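Local structure of MdbA protein (Corynebacterium matruchotii ATCC 14266, 6BO0) at residues G94-T99 and K147-G152; A101-A106 and G152-E157. The protein is a thiol-disulfide oxidoreductase of the DsbA family, with a thioredoxin-type fold, that probably introduces disulfide bonds into exported proteins. All coordinates share one frame; numbering follows the deposited sequence.

Interaction 1. Residues G94-T99 and K147-G152; sequences GTAAYT and KKIADG
Where T99 packs against K148 and I149, the flat group behind it is the peptide carbonyl of T95, gripped on opposite faces by two atoms of T99. The backbone N of T99 makes the ordinary helical bond to T95 O at 2.9 Å, while T99 OG1 comes in from the other face at 2.7 Å, tilted 34° from the carbonyl plane. That doubly held oxygen goes with a chi1 of -57°, which sets the T99 hydroxyl beside its own backbone N and swings CG2 out toward the other helix. The methyl touches both neighbours, 3.8 Å from I149 CG1 and 3.8 Å from K148 CB. One turn back along the helix, A96 CB meets the branch methyl I149 CG2 at 3.7 Å. K148 gives the seam little more than CB, since its extended chain runs off toward its salt-bridge partner D103. A water donates to both T99 OG1 and K148 O, 2.8 Å from each oxygen, and so bridges the helices where no direct hydrogen bond does. With A133 and A136 of helix 129-138 also packed on I149, and a Schellman motif at G152 ending the second helix, this is a near-antiparallel pair, 156° between axes, in the all-helical insertion that marks DsbA-like thioredoxin folds.

Interaction 2. Residues A101-A106 and G152-E157; sequences AKDDSA and GTYSDE
K102 and Y154 are the closest backbone positions, CA to CA 9.6 Å, where the last turn of helix 89-103 faces a type I turn, G152 to S155, that leads into helix 155-172. Side chains bridge this gap. The Y154 ring has K102 over one face and D103 at its edge. K102 is fully extended and crosses the ring at about a right angle; its CD makes a CH-pi contact 4.2 Å from the ring centroid of Y154, 26° off the normal. The same straight chain carries the ammonium past the ring to E157, where K102 NZ meets OE2 at 2.6 Å on the syn lone pair, a short salt bridge. With chi1 at -172°, E157 likewise stretches out to bring its carboxylate there, and Y98 OH is a second partner of the same oxygen. At the ring edge, Y154 OH donates to D103 OD1 over 2.9 Å, again on a syn lone pair, with carboxylate and ring planes 84° apart. The phenol oxygen also receives K148 NZ, the lysine that pairs with D103 OD2, so the carboxylate of D103 probably remains ionised. Two waters add bridges at this surface: one accepts from K102 NZ and donates to Y154 OH, the other accepts from K102 NZ and donates to E157 OE1 at 2.8 Å. The result is a water-laced network of charged groups around one tyrosine, joining the C-terminal end of one insertion helix to the N-cap position and first turn of the long helix 155-172, which leads back to the thioredoxin sheet in this DsbA-like fold.

After strand 72-78 the chain leaves the sheet and runs through helix 89-103, which supplies first 94-99 and then 101-106. The intervening helices 106-118, 120-123 and 129-138 follow before 147-152 returns to close interaction 1; the chain passes straight on through the shared G152 to 152-157, closing interaction 2. The two loops therefore cross rather than nest. Their centres lie about 5 Å apart, and T99 OG1 packs on Y154 CD2 at 3.5 Å between them. Interaction 1 fastens helix 143-151 to helix 89-103; interaction 2 brings in helix 155-172, on the way to strand 181-184, so that helix 89-103 serves both.

Interaction 1. Residues G94-T99 and K147-G152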
ATOM      1  N   GLY A  94      -7.160  -3.457  -2.060  1.00  9.38           N
ATOM      2  CA  GLY A  94      -6.874  -2.049  -2.036  1.00  9.68           C
ATOM      3  C   GLY A  94      -7.814  -1.276  -1.134  1.00  9.62           C
ATOM      4  O   GLY A  94      -7.387  -0.396  -0.380  1.00 10.11           O
ATOM      5  N   THR A  95      -9.109  -1.606  -1.178  1.00  9.53           N
ATOM      6  CA  THR A  95     -10.073  -0.951  -0.291  1.00  9.92           C
ATOM      7  C   THR A  95      -9.742  -1.211   1.164  1.00  9.84           C
ATOM      8  O   THR A  95      -9.815  -0.323   2.011  1.00 10.20           O
ATOM      9  CB  THR A  95     -11.501  -1.427  -0.633  1.00 10.59           C
ATOM     10  OG1 THR A  95     -11.860  -0.957  -1.926  1.00 11.44           O
ATOM     11  CG2 THR A  95     -12.513  -0.881   0.347  1.00 12.08           C
ATOM     12  N   ALA A  96      -9.437  -2.465   1.481  1.00  9.27           N
ATOM     13  CA  ALA A  96      -9.106  -2.789   2.861  1.00  9.90           C
ATOM     14  C   ALA A  96      -7.888  -2.012   3.356  1.00  9.39           C
ATOM     15  O   ALA A  96      -7.926  -1.417   4.433  1.00 10.07           O
ATOM     16  CB  ALA A  96      -8.861  -4.280   3.012  1.00  9.84           C
ATOM     17  N   ALA A  97      -6.814  -2.009   2.566  1.00  8.95           N
ATOM     18  CA  ALA A  97      -5.615  -1.298   2.966  1.00  9.37           C
ATOM     19  C   ALA A  97      -5.855   0.206   3.073  1.00  9.38           C
ATOM     20  O   ALA A  97      -5.334   0.861   3.987  1.00 10.47           O
ATOM     21  CB  ALA A  97      -4.479  -1.593   2.012  1.00 10.01           C
ATOM     22  N   TYR A  98      -6.663   0.753   2.158  1.00  9.92           N
ATOM     23  CA  TYR A  98      -6.988   2.178   2.162  1.00 10.48           C
ATOM     24  C   TYR A  98      -7.756   2.569   3.405  1.00 10.36           C
ATOM     25  O   TYR A  98      -7.539   3.631   3.988  1.00 11.36           O
ATOM     26  CB  TYR A  98      -7.783   2.536   0.900  1.00 11.43           C
ATOM     27  CG  TYR A  98      -8.272   3.948   0.857  1.00 11.66           C
ATOM     28  CD1 TYR A  98      -7.431   4.985   0.495  1.00 13.82           C
ATOM     29  CD2 TYR A  98      -9.586   4.253   1.206  1.00 13.32           C
ATOM     30  CE1 TYR A  98      -7.873   6.298   0.496  1.00 15.24           C
ATOM     31  CE2 TYR A  98     -10.029   5.555   1.206  1.00 15.20           C
ATOM     32  CZ  TYR A  98      -9.162   6.574   0.840  1.00 15.28           C
ATOM     33  OH  TYR A  98      -9.622   7.874   0.825  1.00 18.51           O
ATOM     34  N   THR A  99      -8.670   1.710   3.813  1.00 10.35           N
ATOM     35  CA  THR A  99      -9.474   1.942   5.013  1.00 10.54           C
ATOM     36  C   THR A  99      -8.569   2.057   6.240  1.00 10.96           C
ATOM     37  O   THR A  99      -8.739   2.947   7.092  1.00 11.84           O
ATOM     38  CB  THR A  99     -10.488   0.802   5.214  1.00 11.06           C
ATOM     39  OG1 THR A  99     -11.317   0.681   4.062  1.00 11.74           O
ATOM     40  CG2 THR A  99     -11.365   1.040   6.424  1.00 11.85           C
ATOM     41  N   LYS A 147     -14.942  -3.089  10.997  1.00 10.70           N
ATOM     42  CA  LYS A 147     -16.308  -2.972  10.485  1.00 11.48           C
ATOM     43  C   LYS A 147     -16.339  -2.291   9.106  1.00 11.18           C
ATOM     44  O   LYS A 147     -17.031  -2.745   8.200  1.00 11.89           O
ATOM     45  CB  LYS A 147     -17.157  -2.198  11.486  1.00 13.11           C
ATOM     46  CG  LYS A 147     -18.617  -2.069  11.090  1.00 16.12           C
ATOM     47  CD  LYS A 147     -19.338  -1.020  11.909  1.00 20.44           C
ATOM     48  CE  LYS A 147     -19.480  -1.461  13.328  1.00 20.88           C
ATOM     49  NZ  LYS A 147     -20.262  -0.439  14.064  1.00 25.61           N
ATOM     50  N   LYS A 148     -15.609  -1.176   8.962  1.00 10.67           N
ATOM     51  CA  LYS A 148     -15.652  -0.442   7.711  1.00 10.76           C
ATOM     52  C   LYS A 148     -15.080  -1.273   6.570  1.00 10.93           C
ATOM     53  O   LYS A 148     -15.532  -1.153   5.426  1.00 11.11           O
ATOM     54  CB  LYS A 148     -14.894   0.855   7.816  1.00 11.67           C
ATOM     55  CG  LYS A 148     -15.659   1.920   8.592  1.00 13.64           C
ATOM     56  CD  LYS A 148     -14.908   3.230   8.485  1.00 18.35           C
ATOM     57  CE  LYS A 148     -15.472   4.300   9.365  1.00 20.12           C
ATOM     58  NZ  LYS A 148     -14.807   5.569   8.996  1.00 22.95           N
ATOM     59  N   ILE A 149     -14.037  -2.075   6.839  1.00 10.08           N
ATOM     60  CA  ILE A 149     -13.520  -2.966   5.788  1.00 10.42           C
ATOM     61  C   ILE A 149     -14.606  -3.955   5.354  1.00 10.36           C
ATOM     62  O   ILE A 149     -14.921  -4.098   4.167  1.00 11.04           O
ATOM     63  CB  ILE A 149     -12.264  -3.721   6.254  1.00  9.97           C
ATOM     64  CG1 ILE A 149     -11.107  -2.743   6.518  1.00  9.85           C
ATOM     65  CG2 ILE A 149     -11.866  -4.756   5.193  1.00 10.28           C
ATOM     66  CD1 ILE A 149      -9.913  -3.359   7.196  1.00 10.82           C
ATOM     67  N   ALA A 150     -15.200  -4.646   6.317  1.00 11.07           N
ATOM     68  CA  ALA A 150     -16.200  -5.664   5.984  1.00 11.45           C
ATOM     69  C   ALA A 150     -17.374  -5.060   5.224  1.00 11.60           C
ATOM     70  O   ALA A 150     -17.922  -5.688   4.329  1.00 13.28           O
ATOM     71  CB  ALA A 150     -16.699  -6.352   7.256  1.00 12.37           C
ATOM     72  N   ASP A 151     -17.758  -3.843   5.607  1.00 11.11           N
ATOM     73  CA  ASP A 151     -18.905  -3.174   5.018  1.00 12.41           C
ATOM     74  C   ASP A 151     -18.600  -2.523   3.661  1.00 13.32           C
ATOM     75  O   ASP A 151     -19.503  -2.054   2.965  1.00 14.60           O
ATOM     76  CB  ASP A 151     -19.422  -2.076   5.947  1.00 13.42           C
ATOM     77  CG  ASP A 151     -19.947  -2.587   7.243  1.00 14.37           C
ATOM     78  OD1 ASP A 151     -20.083  -3.816   7.441  1.00 15.28           O
ATOM     79  OD2 ASP A 151     -20.284  -1.725   8.086  1.00 15.92           O
ATOM     80  N   GLY A 152     -17.336  -2.459   3.272  1.00 11.60           N
ATOM     81  CA  GLY A 152     -16.985  -1.751   2.055  1.00 12.42           C
ATOM     82  C   GLY A 152     -17.326  -0.279   2.079  1.00 12.56           C
ATOM     83  O   GLY A 152     -17.641   0.324   1.062  1.00 12.79           O
TER
HETATM   84  O   HOH W   1     -14.041   0.205   3.447  1.00 12.33           O

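Interaction 2. Residues A101-A106 and G152-E157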
ATOM      1  N   ALA A 101      -5.317   2.811   6.107  1.00 10.69           N
ATOM      2  CA  ALA A 101      -4.513   4.016   5.915  1.00 11.80           C
ATOM      3  C   ALA A 101      -5.245   5.262   6.373  1.00 12.08           C
ATOM      4  O   ALA A 101      -4.624   6.164   6.942  1.00 13.54           O
ATOM      5  CB  ALA A 101      -4.118   4.172   4.461  1.00 11.68           C
ATOM      6  N   LYS A 102      -6.531   5.339   6.061  1.00 12.56           N
ATOM      7  CA  LYS A 102      -7.302   6.537   6.332  1.00 14.39           C
ATOM      8  C   LYS A 102      -7.721   6.639   7.803  1.00 14.17           C
ATOM      9  O   LYS A 102      -7.696   7.732   8.386  1.00 16.68           O
ATOM     10  CB  LYS A 102      -8.540   6.580   5.428  1.00 14.34           C
ATOM     11  CG  LYS A 102      -9.258   7.925   5.462  1.00 17.73           C
ATOM     12  CD  LYS A 102     -10.431   7.982   4.510  1.00 18.65           C
ATOM     13  CE  LYS A 102     -11.007   9.375   4.558  1.00 25.66           C
ATOM     14  NZ  LYS A 102     -12.107   9.636   3.618  1.00 24.88           N
ATOM     15  N   ASP A 103      -8.109   5.506   8.406  1.00 14.76           N
ATOM     16  CA  ASP A 103      -8.736   5.506   9.746  1.00 16.32           C
ATOM     17  C   ASP A 103      -7.916   4.940  10.863  1.00 16.93           C
ATOM     18  O   ASP A 103      -8.334   5.015  12.028  1.00 22.12           O
ATOM     19  CB  ASP A 103      -9.962   4.612   9.786  1.00 17.86           C
ATOM     20  CG  ASP A 103     -11.115   5.169   9.095  1.00 19.24           C
ATOM     21  OD1 ASP A 103     -11.016   6.153   8.349  1.00 19.90           O
ATOM     22  OD2 ASP A 103     -12.210   4.584   9.308  1.00 24.50           O
ATOM     23  N   ASP A 104      -6.796   4.325  10.564  1.00 14.69           N
ATOM     24  CA  ASP A 104      -6.096   3.540  11.529  1.00 14.36           C
ATOM     25  C   ASP A 104      -4.627   3.955  11.584  1.00 14.42           C
ATOM     26  O   ASP A 104      -4.263   5.025  11.105  1.00 16.23           O
ATOM     27  CB  ASP A 104      -6.316   2.041  11.253  1.00 14.43           C
ATOM     28  CG  ASP A 104      -6.442   1.214  12.525  1.00 14.37           C
ATOM     29  OD1 ASP A 104      -5.435   1.107  13.268  1.00 17.09           O
ATOM     30  OD2 ASP A 104      -7.536   0.684  12.785  1.00 14.78           O
ATOM     31  N   SER A 105      -3.806   3.160  12.245  1.00 14.72           N
ATOM     32  CA  SER A 105      -2.441   3.564  12.526  1.00 15.17           C
ATOM     33  C   SER A 105      -1.490   3.193  11.380  1.00 15.22           C
ATOM     34  O   SER A 105      -1.711   2.261  10.592  1.00 14.88           O
ATOM     35  CB  SER A 105      -1.918   2.919  13.813  1.00 16.72           C
ATOM     36  OG  SER A 105      -1.748   1.524  13.625  1.00 17.64           O
ATOM     37  N   ALA A 106      -0.401   3.940  11.314  1.00 16.23           N
ATOM     38  CA  ALA A 106       0.667   3.660  10.379  1.00 15.76           C
ATOM     39  C   ALA A 106       1.211   2.256  10.556  1.00 14.77           C
ATOM     40  O   ALA A 106       1.516   1.549   9.572  1.00 15.24           O
ATOM     41  CB  ALA A 106       1.795   4.681  10.535  1.00 17.73           C
ATOM     42  N   GLY A 152     -17.336  -2.459   3.272  1.00 11.60           N
ATOM     43  CA  GLY A 152     -16.985  -1.751   2.055  1.00 12.42           C
ATOM     44  C   GLY A 152     -17.326  -0.279   2.079  1.00 12.56           C
ATOM     45  O   GLY A 152     -17.641   0.324   1.062  1.00 12.79           O
ATOM     46  N   THR A 153     -17.214   0.320   3.248  1.00 11.96           N
ATOM     47  CA  THR A 153     -17.535   1.725   3.424  1.00 12.78           C
ATOM     48  C   THR A 153     -16.779   2.621   2.442  1.00 12.80           C
ATOM     49  O   THR A 153     -17.329   3.594   1.922  1.00 14.68           O
ATOM     50  CB  THR A 153     -17.321   2.127   4.899  1.00 13.60           C
ATOM     51  OG1 THR A 153     -18.138   1.288   5.727  1.00 15.28           O
ATOM     52  CG2 THR A 153     -17.624   3.600   5.135  1.00 15.90           C
ATOM     53  N   TYR A 154     -15.509   2.282   2.190  1.00 11.87           N
ATOM     54  CA  TYR A 154     -14.691   3.072   1.286  1.00 11.49           C
ATOM     55  C   TYR A 154     -14.510   2.441  -0.088  1.00 12.15           C
ATOM     56  O   TYR A 154     -13.625   2.886  -0.851  1.00 12.58           O
ATOM     57  CB  TYR A 154     -13.331   3.376   1.911  1.00 12.30           C
ATOM     58  CG  TYR A 154     -13.397   4.238   3.157  1.00 13.22           C
ATOM     59  CD1 TYR A 154     -14.123   5.424   3.209  1.00 20.03           C
ATOM     60  CD2 TYR A 154     -12.676   3.880   4.266  1.00 14.36           C
ATOM     61  CE1 TYR A 154     -14.117   6.205   4.367  1.00 22.10           C
ATOM     62  CE2 TYR A 154     -12.640   4.645   5.397  1.00 17.22           C
ATOM     63  CZ  TYR A 154     -13.373   5.796   5.459  1.00 18.86           C
ATOM     64  OH  TYR A 154     -13.317   6.545   6.607  1.00 23.79           O
ATOM     65  N   SER A 155     -15.307   1.447  -0.460  1.00 12.11           N
ATOM     66  CA  SER A 155     -15.139   0.842  -1.777  1.00 13.02           C
ATOM     67  C   SER A 155     -15.239   1.813  -2.920  1.00 14.09           C
ATOM     68  O   SER A 155     -14.429   1.798  -3.846  1.00 14.93           O
ATOM     69  CB  SER A 155     -16.131  -0.293  -1.961  1.00 13.81           C
ATOM     70  OG  SER A 155     -15.815  -1.365  -1.074  1.00 14.60           O
ATOM     71  N   ASP A 156     -16.222   2.693  -2.875  1.00 14.41           N
ATOM     72  CA  ASP A 156     -16.387   3.636  -3.960  1.00 16.20           C
ATOM     73  C   ASP A 156     -15.307   4.719  -3.936  1.00 15.14           C
ATOM     74  O   ASP A 156     -14.799   5.119  -4.986  1.00 16.96           O
ATOM     75  CB  ASP A 156     -17.794   4.210  -3.914  1.00 21.20           C
ATOM     76  CG  ASP A 156     -18.865   3.174  -4.322  1.00 24.65           C
ATOM     77  OD1 ASP A 156     -18.518   2.088  -4.856  1.00 31.12           O
ATOM     78  OD2 ASP A 156     -20.058   3.453  -4.118  1.00 35.80           O
ATOM     79  N   GLU A 157     -14.943   5.185  -2.747  1.00 14.31           N
ATOM     80  CA  GLU A 157     -13.852   6.139  -2.610  1.00 14.79           C
ATOM     81  C   GLU A 157     -12.564   5.547  -3.187  1.00 13.96           C
ATOM     82  O   GLU A 157     -11.814   6.216  -3.907  1.00 14.07           O
ATOM     83  CB  GLU A 157     -13.705   6.477  -1.153  1.00 15.91           C
ATOM     84  CG  GLU A 157     -12.738   7.593  -0.823  1.00 19.18           C
ATOM     85  CD  GLU A 157     -12.982   8.156   0.572  1.00 19.68           C
ATOM     86  OE1 GLU A 157     -14.128   8.536   0.880  1.00 24.70           O
ATOM     87  OE2 GLU A 157     -12.049   8.254   1.363  1.00 21.55           O
TER
HETATM   88  O   HOH W   2     -14.102   9.231   5.757  1.00 40.87           O
HETATM   89  O   HOH W   3     -15.020   9.578   3.366  1.00 47.37           O